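Local coordinates for protein YeaZ (Pseudomonas aeruginosa PAO579, PDB 4Y0W) that probably takes part, as an essential protein of the actin-like ATPase clan, in making the threonylcarbamoyl adenosine modification of tRNA, at residues A[10-15]-A[195-200]; A[19-24]-A[32-37]; A[100-105]-A[120-125]; A[127-132]-A[153-158]. All coordinates share one frame; numbering follows the deposited sequence.

Interaction 1: residues A[10-15]-A[195-200]; sequences LLALDT and EDLLSL. With NA (sodium ion), chain G.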
loop_
_atom_site.group_PDB
_atom_site.type_symbol
_atom_site.label_atom_id
_atom_site.label_comp_id
_atom_site.label_asym_id
_atom_site.label_seq_id
_atom_site.Cartn_x
_atom_site.Cartn_y
_atom_site.Cartn_z
ATOM N N LEU A 10 -62.591 4.734 17.288
ATOM C CA LEU A 10 -61.727 3.822 16.540
ATOM C C LEU A 10 -60.535 4.570 15.964
ATOM O O LEU A 10 -60.667 5.672 15.443
ATOM C CB LEU A 10 -62.496 3.153 15.414
ATOM C CG LEU A 10 -63.839 2.544 15.814
ATOM C CD1 LEU A 10 -64.691 2.281 14.568
ATOM C CD2 LEU A 10 -63.659 1.288 16.670
ATOM N N LEU A 11 -59.370 3.949 16.078
ATOM C CA LEU A 11 -58.155 4.449 15.490
ATOM C C LEU A 11 -57.861 3.577 14.290
ATOM O O LEU A 11 -58.086 2.361 14.334
ATOM C CB LEU A 11 -57.018 4.328 16.503
ATOM C CG LEU A 11 -55.641 4.822 16.070
ATOM C CD1 LEU A 11 -55.664 6.329 15.841
ATOM C CD2 LEU A 11 -54.611 4.430 17.124
ATOM N N ALA A 12 -57.356 4.190 13.223
ATOM C CA ALA A 12 -57.135 3.461 11.958
ATOM C C ALA A 12 -55.799 3.842 11.382
ATOM O O ALA A 12 -55.475 5.016 11.334
ATOM C CB ALA A 12 -58.242 3.805 10.961
ATOM N N LEU A 13 -55.002 2.881 10.942
ATOM C CA LEU A 13 -53.779 3.250 10.246
ATOM C C LEU A 13 -53.472 2.383 9.064
ATOM O O LEU A 13 -53.822 1.217 9.017
ATOM C CB LEU A 13 -52.596 3.293 11.196
ATOM C CG LEU A 13 -52.168 2.028 11.917
ATOM C CD1 LEU A 13 -51.146 1.274 11.077
ATOM C CD2 LEU A 13 -51.583 2.407 13.280
ATOM N N ASP A 14 -52.794 2.973 8.096
ATOM C CA ASP A 14 -52.372 2.236 6.928
ATOM C C ASP A 14 -50.994 2.674 6.478
ATOM O O ASP A 14 -50.726 3.877 6.347
ATOM C CB ASP A 14 -53.376 2.433 5.793
ATOM C CG ASP A 14 -53.200 1.416 4.721
ATOM O OD1 ASP A 14 -52.309 1.622 3.885
ATOM O OD2 ASP A 14 -53.906 0.389 4.748
ATOM N N THR A 15 -50.126 1.694 6.241
ATOM C CA THR A 15 -48.762 1.959 5.779
ATOM C C THR A 15 -48.374 0.955 4.720
ATOM O O THR A 15 -47.222 0.589 4.596
ATOM C CB THR A 15 -47.749 1.892 6.945
ATOM O OG1 THR A 15 -47.849 0.636 7.611
ATOM C CG2 THR A 15 -47.986 3.007 7.965
ATOM N N GLU A 195 -58.887 7.119 6.224
ATOM C CA GLU A 195 -60.292 7.556 6.308
ATOM C C GLU A 195 -61.279 6.518 5.791
ATOM O O GLU A 195 -62.377 6.359 6.333
ATOM C CB GLU A 195 -60.527 8.852 5.543
ATOM C CG GLU A 195 -61.872 9.465 5.905
ATOM C CD GLU A 195 -62.203 10.734 5.152
ATOM O OE1 GLU A 195 -61.283 11.451 4.684
ATOM O OE2 GLU A 195 -63.415 11.010 5.049
ATOM N N ASP A 196 -60.900 5.825 4.728
ATOM C CA ASP A 196 -61.792 4.819 4.146
ATOM C C ASP A 196 -61.660 3.498 4.877
ATOM O O ASP A 196 -62.644 2.736 5.013
ATOM C CB ASP A 196 -61.544 4.690 2.659
ATOM C CG ASP A 196 -61.682 6.009 1.952
ATOM O OD1 ASP A 196 -62.821 6.505 1.762
ATOM O OD2 ASP A 196 -60.633 6.558 1.607
ATOM N N LEU A 197 -60.451 3.255 5.382
ATOM C CA LEU A 197 -60.222 2.203 6.391
ATOM C C LEU A 197 -61.106 2.408 7.627
ATOM O O LEU A 197 -61.742 1.494 8.121
ATOM C CB LEU A 197 -58.754 2.193 6.801
ATOM C CG LEU A 197 -58.392 1.334 8.004
ATOM C CD1 LEU A 197 -58.799 -0.117 7.788
ATOM C CD2 LEU A 197 -56.894 1.459 8.268
ATOM N N LEU A 198 -61.197 3.636 8.093
ATOM C CA LEU A 198 -62.091 3.947 9.215
ATOM C C LEU A 198 -63.538 3.563 8.902
ATOM O O LEU A 198 -64.193 2.876 9.683
ATOM C CB LEU A 198 -61.972 5.449 9.587
ATOM C CG LEU A 198 -62.526 5.975 10.925
ATOM C CD1 LEU A 198 -61.805 5.363 12.125
ATOM C CD2 LEU A 198 -62.411 7.493 10.984
ATOM N N SER A 199 -64.042 4.022 7.762
ATOM C CA SER A 199 -65.419 3.717 7.360
ATOM C C SER A 199 -65.629 2.207 7.452
ATOM O O SER A 199 -66.568 1.756 8.100
ATOM C CB SER A 199 -65.677 4.192 5.940
ATOM O OG SER A 199 -65.390 5.573 5.788
ATOM N N LEU A 200 -64.726 1.433 6.852
ATOM C CA LEU A 200 -64.859 -0.013 6.864
ATOM C C LEU A 200 -64.718 -0.610 8.290
ATOM O O LEU A 200 -65.458 -1.528 8.664
ATOM C CB LEU A 200 -63.855 -0.643 5.899
ATOM C CG LEU A 200 -64.010 -0.343 4.410
ATOM C CD1 LEU A 200 -62.747 -0.690 3.637
ATOM C CD2 LEU A 200 -65.178 -1.102 3.813
HETATM NA NA NA G . -50.748 3.154 2.615
HETATM O O HOH W 1 -52.242 5.281 3.501
#
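Strand 10-14 runs over helix 195-200 with their axes 7.5 Å apart at closest approach and 133° between their chain directions. Ala12 and Leu198 are the nearest residues, 5.7 Å apart between CA atoms. This is a helix packed on the face of a beta sheet, in the N-terminal half of an actin-like ATPase fold. Strand 10-14 is the middle strand of the five-stranded sheet. The helix comes from near the C-terminal end, so the contact closes most of the chain into one loop.

No hydrogen bond crosses here. Leu197 and Leu198 do the touching from the helix. The methyl CD2 of Leu197 sits 3.8 Å from Ala12 CB. The same methyl lies against the backbone of Leu13, 3.2 Å from its O atom. Leu198 reaches the strand with one branch, CD1. That methyl is 4.0 Å from Leu10 CB and 4.1 Å from Ala12 CB. In Leu198, CG is anti to the backbone N (chi1 -165°), and this carries CD1 toward the strand. Ala12 is thus met by both leucines. Its small side chain probably helps the helix come this close to the sheet.

On the other face of the sheet, Leu11 and Leu13 pack on helix 41-56. Asp14 ends the strand at a sodium ion, which Thr17 and Ala19 also bind. Its OD1 takes a hydrogen bond from Ser16 as well. The carboxylate meets the metal through this one oxygen, Asp14 OD1, at 2.5 Å from the sodium ion.

Interaction 2: residues A[19-24]-A[32-37]; sequences ACSVAL and SHYEVI. With NA (sodium ion), chain G.
The Tyr34 ring lies next to Ala19 and Ser21 of the facing strand and meets both obliquely. Ala19 CB lies 3.7 Å from Tyr34 CZ, at the hydroxyl end. Ser21 CB lies 3.8 Å from Tyr34 CD2, nearer the ring's root. A chi1 of -179° turns the ring away from the Tyr34 backbone N and slants it toward the facing strand, where it reaches both neighbours. His193 stacks with this ring from outside the two segments.

The strands form an antiparallel beta hairpin, 170° apart in direction. Cys20 with Glu35 and Val22 with His33 are hydrogen-bonded pairs. Each pair makes two backbone bonds, such as Cys20 N to Glu35 O at 2.8 Å. Ala19 with Val36, Ser21 with Tyr34 and Ala23 with Ser32 are the non-hydrogen-bonded pairs. There the strands come closer, and Ala23 CB touches Ser32 CB at 3.7 Å.

The hairpin also supplies part of a sodium site. Ala19 O binds the ion at 2.7 Å. Ser21 OG is hydrogen-bonded, at 2.6 Å, to the oxygen of a water that also binds the ion, and it accepts from Ala194 N. Ser21 thus supports the site from the second shell.

Cys20, Val22, His33 and Glu35 point to one face of the sheet, where helix 41-56 packs. Arg44 of that helix makes a salt bridge with Glu35. Ala23 and Ser32, on the other face, meet helix 194-205. Strand 19-26 pairs with strand 10-14 on its far side, and strand 29-36 is an outermost strand of the sheet within this chain.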
loop_
_atom_site.group_PDB
_atom_site.type_symbol
_atom_site.label_atom_id
_atom_site.label_comp_id
_atom_site.label_asym_id
_atom_site.label_seq_id
_atom_site.Cartn_x
_atom_site.Cartn_y
_atom_site.Cartn_z
ATOM N N ALA A 19 -47.849 5.760 0.849
ATOM C CA ALA A 19 -48.589 6.676 1.715
ATOM C C ALA A 19 -48.700 6.164 3.142
ATOM O O ALA A 19 -48.895 4.985 3.385
ATOM C CB ALA A 19 -49.980 6.919 1.158
ATOM N N CYS A 20 -48.589 7.076 4.084
ATOM C CA CYS A 20 -48.841 6.760 5.460
ATOM C C CYS A 20 -50.033 7.587 5.846
ATOM O O CYS A 20 -50.065 8.794 5.590
ATOM C CB CYS A 20 -47.628 7.110 6.298
ATOM S SG CYS A 20 -47.757 6.677 8.042
ATOM N N SER A 21 -51.049 6.947 6.409
ATOM C CA SER A 21 -52.213 7.694 6.845
ATOM C C SER A 21 -52.756 7.109 8.134
ATOM O O SER A 21 -52.596 5.911 8.429
ATOM C CB SER A 21 -53.305 7.759 5.752
ATOM O OG SER A 21 -53.717 6.466 5.317
ATOM N N VAL A 22 -53.409 7.985 8.885
ATOM C CA VAL A 22 -53.920 7.658 10.181
ATOM C C VAL A 22 -55.282 8.333 10.284
ATOM O O VAL A 22 -55.451 9.416 9.758
ATOM C CB VAL A 22 -52.944 8.140 11.277
ATOM C CG1 VAL A 22 -53.598 8.067 12.637
ATOM C CG2 VAL A 22 -51.675 7.283 11.296
ATOM N N ALA A 23 -56.254 7.699 10.946
ATOM C CA ALA A 23 -57.576 8.291 11.091
ATOM C C ALA A 23 -58.232 7.933 12.402
ATOM O O ALA A 23 -57.926 6.889 12.994
ATOM C CB ALA A 23 -58.476 7.856 9.964
ATOM N N LEU A 24 -59.198 8.773 12.786
ATOM C CA LEU A 24 -59.888 8.647 14.055
ATOM C C LEU A 24 -61.391 8.926 13.992
ATOM O O LEU A 24 -61.814 9.992 13.537
ATOM C CB LEU A 24 -59.265 9.621 15.042
ATOM C CG LEU A 24 -59.683 9.443 16.495
ATOM C CD1 LEU A 24 -59.039 8.196 17.097
ATOM C CD2 LEU A 24 -59.269 10.675 17.262
ATOM N N SER A 32 -58.592 12.678 9.779
ATOM C CA SER A 32 -57.500 11.934 9.166
ATOM C C SER A 32 -56.401 12.809 8.609
ATOM O O SER A 32 -56.642 13.917 8.178
ATOM C CB SER A 32 -58.021 11.012 8.059
ATOM O OG SER A 32 -58.892 11.672 7.170
ATOM N N HIS A 33 -55.192 12.270 8.643
ATOM C CA HIS A 33 -54.005 12.846 8.036
ATOM C C HIS A 33 -53.460 11.793 7.074
ATOM O O HIS A 33 -53.398 10.608 7.397
ATOM C CB HIS A 33 -52.924 13.173 9.091
ATOM C CG HIS A 33 -53.384 14.102 10.182
ATOM N ND1 HIS A 33 -52.844 14.088 11.455
ATOM C CD2 HIS A 33 -54.337 15.070 10.190
ATOM C CE1 HIS A 33 -53.438 15.013 12.194
ATOM N NE2 HIS A 33 -54.351 15.618 11.451
ATOM N N TYR A 34 -53.060 12.253 5.898
ATOM C CA TYR A 34 -52.547 11.425 4.816
ATOM C C TYR A 34 -51.276 12.097 4.383
ATOM O O TYR A 34 -51.269 13.302 4.151
ATOM C CB TYR A 34 -53.556 11.435 3.662
ATOM C CG TYR A 34 -53.231 10.617 2.420
ATOM C CD1 TYR A 34 -52.508 11.170 1.355
ATOM C CD2 TYR A 34 -53.711 9.318 2.277
ATOM C CE1 TYR A 34 -52.254 10.439 0.206
ATOM C CE2 TYR A 34 -53.452 8.574 1.133
ATOM C CZ TYR A 34 -52.727 9.139 0.093
ATOM O OH TYR A 34 -52.465 8.414 -1.058
ATOM N N GLU A 35 -50.197 11.344 4.283
ATOM C CA GLU A 35 -48.915 11.925 3.897
ATOM C C GLU A 35 -48.246 10.929 2.998
ATOM O O GLU A 35 -48.116 9.762 3.375
ATOM C CB GLU A 35 -48.062 12.214 5.136
ATOM C CG GLU A 35 -46.655 12.709 4.846
ATOM C CD GLU A 35 -46.006 13.399 6.037
ATOM O OE1 GLU A 35 -45.598 12.701 6.997
ATOM O OE2 GLU A 35 -45.882 14.644 5.994
ATOM N N VAL A 36 -47.866 11.373 1.794
ATOM C CA VAL A 36 -47.125 10.517 0.848
ATOM C C VAL A 36 -45.674 10.890 0.865
ATOM O O VAL A 36 -45.291 11.983 0.439
ATOM C CB VAL A 36 -47.564 10.630 -0.625
ATOM C CG1 VAL A 36 -47.000 9.452 -1.432
ATOM C CG2 VAL A 36 -49.073 10.694 -0.737
ATOM N N ILE A 37 -44.866 9.959 1.327
ATOM C CA ILE A 37 -43.470 10.218 1.422
ATOM C C ILE A 37 -42.666 8.935 1.330
ATOM O O ILE A 37 -43.154 7.837 1.642
ATOM C CB ILE A 37 -43.119 10.949 2.734
ATOM C CG1 ILE A 37 -43.585 10.122 3.952
ATOM C CG2 ILE A 37 -43.683 12.364 2.725
ATOM C CD1 ILE A 37 -43.136 10.686 5.282
HETATM NA NA NA G . -50.748 3.154 2.615
HETATM O O HOH W 1 -52.242 5.281 3.501
#

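Interaction 3: residues A[100-105]-A[120-125]; sequences SDLAIL and AAIDAR. With NA (sodium ion), chain F.
The start of helix 101-113 packs here on strand 117-123, the central strand of the second five-stranded sheet. The helix lies between the two halves of an actin-like fold. The axes of the short segments are 7.8 Å apart and 126° from each other in direction.

The contact is apolar. Leu102 and Leu105, one turn apart, face Ala120 and Ile122 on the strand. Ile122 reaches out with CD1, which meets Leu105 CD1 at 3.6 Å and Leu102 CD2 at 3.7 Å. The methyl therefore sits against both leucines. Both leucine side chains cross that of Ile122 obliquely. The longer branch of Ile122 starts beside the backbone N, opposite the carbonyl carbon (chi1 -73°), which sends CD1 toward the helix. Ala120 is closer to the helix backbone. Its CB lies 3.4 Å from Leu102 O and 3.8 Å from Leu102 CD2.

Ser100 is the N-cap. Its OG accepts from Leu102 N at 3.2 Å, which ties the helix start to the residue before it. Ser100 OG is also hydrogen-bonded to Glu147.

Beyond the packing, Asp123 and Ala124 supply two ligands to a sodium ion, Asp123 OD1 at 2.4 Å and Ala124 O at 2.5 Å. Glu128 and Tyr175 also bind it. Strand 117-123 pairs with strand 129-137 through Ala120 and Ile122. The opposite side of the helix packs on helix 194-205, where Ala103 and Ile104 meet Leu200.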
loop_
_atom_site.group_PDB
_atom_site.type_symbol
_atom_site.label_atom_id
_atom_site.label_comp_id
_atom_site.label_asym_id
_atom_site.label_seq_id
_atom_site.Cartn_x
_atom_site.Cartn_y
_atom_site.Cartn_z
ATOM N N SER A 100 -58.793 -5.403 4.549
ATOM C CA SER A 100 -58.105 -5.565 3.276
ATOM C C SER A 100 -57.854 -4.244 2.622
ATOM O O SER A 100 -58.743 -3.383 2.542
ATOM C CB SER A 100 -58.952 -6.384 2.318
ATOM O OG SER A 100 -58.219 -6.626 1.146
ATOM N N ASP A 101 -56.653 -4.105 2.091
ATOM C CA ASP A 101 -56.313 -2.921 1.305
ATOM C C ASP A 101 -57.047 -2.828 -0.019
ATOM O O ASP A 101 -57.154 -1.736 -0.559
ATOM C CB ASP A 101 -54.817 -2.846 1.074
ATOM C CG ASP A 101 -54.100 -2.229 2.259
ATOM O OD1 ASP A 101 -54.357 -1.026 2.543
ATOM O OD2 ASP A 101 -53.308 -2.940 2.908
ATOM N N LEU A 102 -57.520 -3.967 -0.537
ATOM C CA LEU A 102 -58.288 -3.986 -1.750
ATOM C C LEU A 102 -59.637 -3.380 -1.449
ATOM O O LEU A 102 -60.148 -2.608 -2.221
ATOM C CB LEU A 102 -58.421 -5.408 -2.283
ATOM C CG LEU A 102 -57.152 -6.009 -2.896
ATOM C CD1 LEU A 102 -57.316 -7.507 -3.142
ATOM C CD2 LEU A 102 -56.735 -5.320 -4.194
ATOM N N ALA A 103 -60.189 -3.703 -0.294
ATOM C CA ALA A 103 -61.450 -3.107 0.156
ATOM C C ALA A 103 -61.300 -1.617 0.418
ATOM O O ALA A 103 -62.180 -0.831 0.107
ATOM C CB ALA A 103 -61.918 -3.784 1.433
ATOM N N ILE A 104 -60.193 -1.223 1.014
ATOM C CA ILE A 104 -59.984 0.189 1.311
ATOM C C ILE A 104 -60.029 1.007 0.022
ATOM O O ILE A 104 -60.682 2.051 -0.054
ATOM C CB ILE A 104 -58.671 0.405 2.110
ATOM C CG1 ILE A 104 -58.817 -0.257 3.496
ATOM C CG2 ILE A 104 -58.389 1.898 2.299
ATOM C CD1 ILE A 104 -57.516 -0.677 4.123
ATOM N N LEU A 105 -59.361 0.503 -0.999
ATOM C CA LEU A 105 -59.388 1.122 -2.311
ATOM C C LEU A 105 -60.794 1.294 -2.830
ATOM O O LEU A 105 -61.142 2.347 -3.350
ATOM C CB LEU A 105 -58.663 0.245 -3.297
ATOM C CG LEU A 105 -57.164 0.300 -3.280
ATOM C CD1 LEU A 105 -56.677 -0.779 -4.218
ATOM C CD2 LEU A 105 -56.694 1.676 -3.736
ATOM N N ALA A 120 -60.698 -3.641 -7.580
ATOM C CA ALA A 120 -59.469 -3.180 -7.010
ATOM C C ALA A 120 -58.403 -4.134 -7.405
ATOM O O ALA A 120 -58.579 -5.346 -7.264
ATOM C CB ALA A 120 -59.565 -3.170 -5.510
ATOM N N ALA A 121 -57.269 -3.598 -7.841
ATOM C CA ALA A 121 -56.139 -4.432 -8.180
ATOM C C ALA A 121 -54.845 -3.733 -7.741
ATOM O O ALA A 121 -54.619 -2.551 -8.018
ATOM C CB ALA A 121 -56.139 -4.701 -9.665
ATOM N N ILE A 122 -53.975 -4.472 -7.074
ATOM C CA ILE A 122 -52.742 -3.892 -6.538
ATOM C C ILE A 122 -51.589 -4.677 -7.082
ATOM O O ILE A 122 -51.646 -5.885 -7.068
ATOM C CB ILE A 122 -52.717 -3.932 -4.995
ATOM C CG1 ILE A 122 -53.683 -2.886 -4.458
ATOM C CG2 ILE A 122 -51.306 -3.665 -4.461
ATOM C CD1 ILE A 122 -54.097 -3.029 -3.019
ATOM N N ASP A 123 -50.544 -3.995 -7.551
ATOM C CA ASP A 123 -49.429 -4.699 -8.168
ATOM C C ASP A 123 -48.812 -5.623 -7.160
ATOM O O ASP A 123 -48.679 -5.273 -5.991
ATOM C CB ASP A 123 -48.363 -3.740 -8.675
ATOM C CG ASP A 123 -47.401 -4.405 -9.622
ATOM O OD1 ASP A 123 -47.662 -5.542 -10.087
ATOM O OD2 ASP A 123 -46.380 -3.792 -9.935
ATOM N N ALA A 124 -48.432 -6.799 -7.625
ATOM C CA ALA A 124 -47.910 -7.832 -6.755
ATOM C C ALA A 124 -46.597 -8.265 -7.313
ATOM O O ALA A 124 -46.221 -7.873 -8.412
ATOM C CB ALA A 124 -48.862 -9.015 -6.709
ATOM N N ARG A 125 -45.893 -9.075 -6.544
ATOM C CA ARG A 125 -44.590 -9.562 -6.950
ATOM C C ARG A 125 -44.714 -10.534 -8.103
ATOM O O ARG A 125 -45.612 -11.380 -8.124
ATOM C CB ARG A 125 -43.922 -10.285 -5.791
ATOM C CG ARG A 125 -43.567 -9.391 -4.621
ATOM C CD ARG A 125 -42.860 -10.186 -3.532
ATOM N NE ARG A 125 -42.503 -9.340 -2.389
ATOM C CZ ARG A 125 -41.424 -8.551 -2.330
ATOM N NH1 ARG A 125 -40.566 -8.485 -3.356
ATOM N NH2 ARG A 125 -41.198 -7.816 -1.240
HETATM NA NA NA F . -46.749 -7.583 -10.864
HETATM O O HOH W 2 -44.929 -8.533 -10.478
#

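Interaction 4: residues A[127-132]-A[153-158]; sequences DEVYWG and ERVAVP. With NA (sodium ion), chain F.
Val155 lies over one face of the Trp131 indole. Its CB sits 3.5 Å from the centroid of the six-membered ring and 13° off the ring normal, a CH-pi contact. The two methyls of Val155 spread over the same ring system. CG1 lies near CD2 and CE3, 3.6 Å from Trp131 CD2. CG2 is toward the far edge, 3.9 Å from Trp131 CH2.

At the ring edge, Trp131 NE1 donates to Ala156 O at 2.8 Å. The oxygen lies in the ring plane, but the nitrogen stands above the carbonyl plane, 38° out of it. The indole N-H is thus satisfied by loop backbone. Val157 CG1 also touches the edge, 3.9 Å from Trp131 CZ2. Val129, two residues back on the strand, adds its CG2 at 4.0 Å from Val155 CG1.

With chi1 at -178°, the indole swings away from its own backbone N and out to the loop. Ala119 and Ala121 of strand 117-123 also touch it. Gln181, beyond strand 167-169, donates a side-chain hydrogen bond to Val155 O. Arg178 makes salt bridges with both Asp127 and Glu153, so one arginine bridges the first residues of the two segments. The backbone of Glu128 turns to a sodium ion, its O atom 2.6 Å away.

This is a loop packed over the face of a beta sheet. The loop links strands 140-150 and 167-169 in the second half of an actin-like fold.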
loop_
_atom_site.group_PDB
_atom_site.type_symbol
_atom_site.label_atom_id
_atom_site.label_comp_id
_atom_site.label_asym_id
_atom_site.label_seq_id
_atom_site.Cartn_x
_atom_site.Cartn_y
_atom_site.Cartn_z
ATOM N N ASP A 127 -45.096 -10.558 -11.748
ATOM C CA ASP A 127 -46.035 -10.630 -12.871
ATOM C C ASP A 127 -47.420 -11.102 -12.488
ATOM O O ASP A 127 -48.097 -11.768 -13.255
ATOM C CB ASP A 127 -45.495 -11.525 -13.942
ATOM C CG ASP A 127 -46.019 -11.138 -15.313
ATOM O OD1 ASP A 127 -46.321 -9.951 -15.483
ATOM O OD2 ASP A 127 -46.120 -11.987 -16.233
ATOM N N GLU A 128 -47.796 -10.780 -11.264
ATOM C CA GLU A 128 -49.106 -11.017 -10.783
ATOM C C GLU A 128 -49.636 -9.721 -10.209
ATOM O O GLU A 128 -48.904 -8.737 -10.062
ATOM C CB GLU A 128 -49.071 -12.129 -9.748
ATOM C CG GLU A 128 -48.605 -13.471 -10.331
ATOM C CD GLU A 128 -48.917 -14.650 -9.423
ATOM O OE1 GLU A 128 -48.640 -14.558 -8.207
ATOM O OE2 GLU A 128 -49.464 -15.659 -9.915
ATOM N N VAL A 129 -50.917 -9.743 -9.885
ATOM C CA VAL A 129 -51.604 -8.642 -9.245
ATOM C C VAL A 129 -52.497 -9.258 -8.191
ATOM O O VAL A 129 -52.938 -10.395 -8.302
ATOM C CB VAL A 129 -52.465 -7.798 -10.239
ATOM C CG1 VAL A 129 -51.602 -7.245 -11.365
ATOM C CG2 VAL A 129 -53.584 -8.642 -10.856
ATOM N N TYR A 130 -52.742 -8.493 -7.154
ATOM C CA TYR A 130 -53.661 -8.864 -6.172
ATOM C C TYR A 130 -54.955 -8.345 -6.725
ATOM O O TYR A 130 -54.954 -7.271 -7.294
ATOM C CB TYR A 130 -53.304 -8.200 -4.830
ATOM C CG TYR A 130 -51.968 -8.653 -4.268
ATOM C CD1 TYR A 130 -51.839 -9.873 -3.615
ATOM C CD2 TYR A 130 -50.836 -7.846 -4.372
ATOM C CE1 TYR A 130 -50.610 -10.287 -3.101
ATOM C CE2 TYR A 130 -49.609 -8.252 -3.870
ATOM C CZ TYR A 130 -49.497 -9.477 -3.242
ATOM O OH TYR A 130 -48.266 -9.860 -2.752
ATOM N N TRP A 131 -56.054 -9.084 -6.500
ATOM C CA TRP A 131 -57.332 -8.847 -7.160
ATOM C C TRP A 131 -58.496 -9.049 -6.207
ATOM O O TRP A 131 -58.581 -10.039 -5.524
ATOM C CB TRP A 131 -57.472 -9.741 -8.392
ATOM C CG TRP A 131 -58.754 -9.567 -9.210
ATOM C CD1 TRP A 131 -59.845 -10.382 -9.185
ATOM C CD2 TRP A 131 -59.060 -8.532 -10.155
ATOM N NE1 TRP A 131 -60.796 -9.938 -10.069
ATOM C CE2 TRP A 131 -60.345 -8.803 -10.672
ATOM C CE3 TRP A 131 -58.362 -7.435 -10.648
ATOM C CZ2 TRP A 131 -60.935 -8.022 -11.648
ATOM C CZ3 TRP A 131 -58.957 -6.645 -11.599
ATOM C CH2 TRP A 131 -60.232 -6.939 -12.096
ATOM N N GLY A 132 -59.399 -8.078 -6.161
ATOM C CA GLY A 132 -60.590 -8.226 -5.369
ATOM C C GLY A 132 -61.673 -7.307 -5.875
ATOM O O GLY A 132 -61.408 -6.125 -6.135
ATOM N N GLU A 153 -53.980 -11.961 -16.898
ATOM C CA GLU A 153 -54.849 -12.560 -17.914
ATOM C C GLU A 153 -55.995 -13.396 -17.326
ATOM O O GLU A 153 -56.949 -13.673 -18.014
ATOM C CB GLU A 153 -54.083 -13.333 -19.017
ATOM C CG GLU A 153 -52.630 -13.714 -18.811
ATOM C CD GLU A 153 -51.672 -12.544 -18.841
ATOM O OE1 GLU A 153 -51.468 -11.885 -19.887
ATOM O OE2 GLU A 153 -51.118 -12.289 -17.765
ATOM N N ARG A 154 -55.929 -13.728 -16.049
ATOM C CA ARG A 154 -56.948 -14.529 -15.414
ATOM C C ARG A 154 -57.900 -13.735 -14.512
ATOM O O ARG A 154 -58.803 -14.323 -13.926
ATOM C CB ARG A 154 -56.274 -15.646 -14.620
ATOM C CG ARG A 154 -55.522 -16.647 -15.499
ATOM C CD ARG A 154 -54.754 -17.675 -14.675
ATOM N NE ARG A 154 -55.636 -18.702 -14.116
ATOM C CZ ARG A 154 -55.558 -19.193 -12.878
ATOM N NH1 ARG A 154 -54.644 -18.762 -12.016
ATOM N NH2 ARG A 154 -56.417 -20.123 -12.488
ATOM N N VAL A 155 -57.743 -12.418 -14.381
ATOM C CA VAL A 155 -58.649 -11.715 -13.469
ATOM C C VAL A 155 -60.089 -11.696 -14.012
ATOM O O VAL A 155 -60.294 -11.693 -15.217
ATOM C CB VAL A 155 -58.186 -10.282 -13.087
ATOM C CG1 VAL A 155 -56.851 -10.322 -12.377
ATOM C CG2 VAL A 155 -58.141 -9.336 -14.281
ATOM N N ALA A 156 -61.063 -11.648 -13.107
ATOM C CA ALA A 156 -62.475 -11.665 -13.482
ATOM C C ALA A 156 -63.372 -10.843 -12.560
ATOM O O ALA A 156 -63.124 -10.738 -11.359
ATOM C CB ALA A 156 -62.976 -13.096 -13.491
ATOM N N VAL A 157 -64.457 -10.335 -13.125
ATOM C CA VAL A 157 -65.439 -9.584 -12.362
ATOM C C VAL A 157 -66.707 -10.436 -12.172
ATOM O O VAL A 157 -67.046 -11.219 -13.036
ATOM C CB VAL A 157 -65.746 -8.224 -13.026
ATOM C CG1 VAL A 157 -64.494 -7.359 -13.035
ATOM C CG2 VAL A 157 -66.238 -8.375 -14.461
ATOM N N PRO A 158 -67.398 -10.294 -11.030
ATOM C CA PRO A 158 -68.622 -11.051 -10.772
ATOM C C PRO A 158 -69.935 -10.422 -11.323
ATOM O O PRO A 158 -70.999 -11.015 -11.215
ATOM C CB PRO A 158 -68.674 -11.070 -9.247
ATOM C CG PRO A 158 -68.123 -9.733 -8.866
ATOM C CD PRO A 158 -67.083 -9.382 -9.903
HETATM NA NA NA F . -46.749 -7.583 -10.864
HETATM O O HOH W 2 -44.929 -8.533 -10.478
#

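How the interactions relate
Interactions 1 and 3 are buried helix-on-strand contacts made of aliphatic side chains, with no hydrogen bond across either. Interaction 2 is partly buried and held by backbone bonds. Interaction 4 is mostly buried, though it lies farthest from the chain centre and has exposed Ala156 at its margin; it joins a loop to a strand through an indole. Interactions 1 and 2 share the first sheet: Ala12 N meets Ala23 O at 2.8 Å, and both reach one sodium ion. Interactions 3 and 4 share the second sheet and the other sodium ion. Interactions 1 and 3 meet where Asp14 OD2 and Asp101 OD1 come within 2.7 Å. Interactions 2 and 4 lie on opposite sides of the chain's centre.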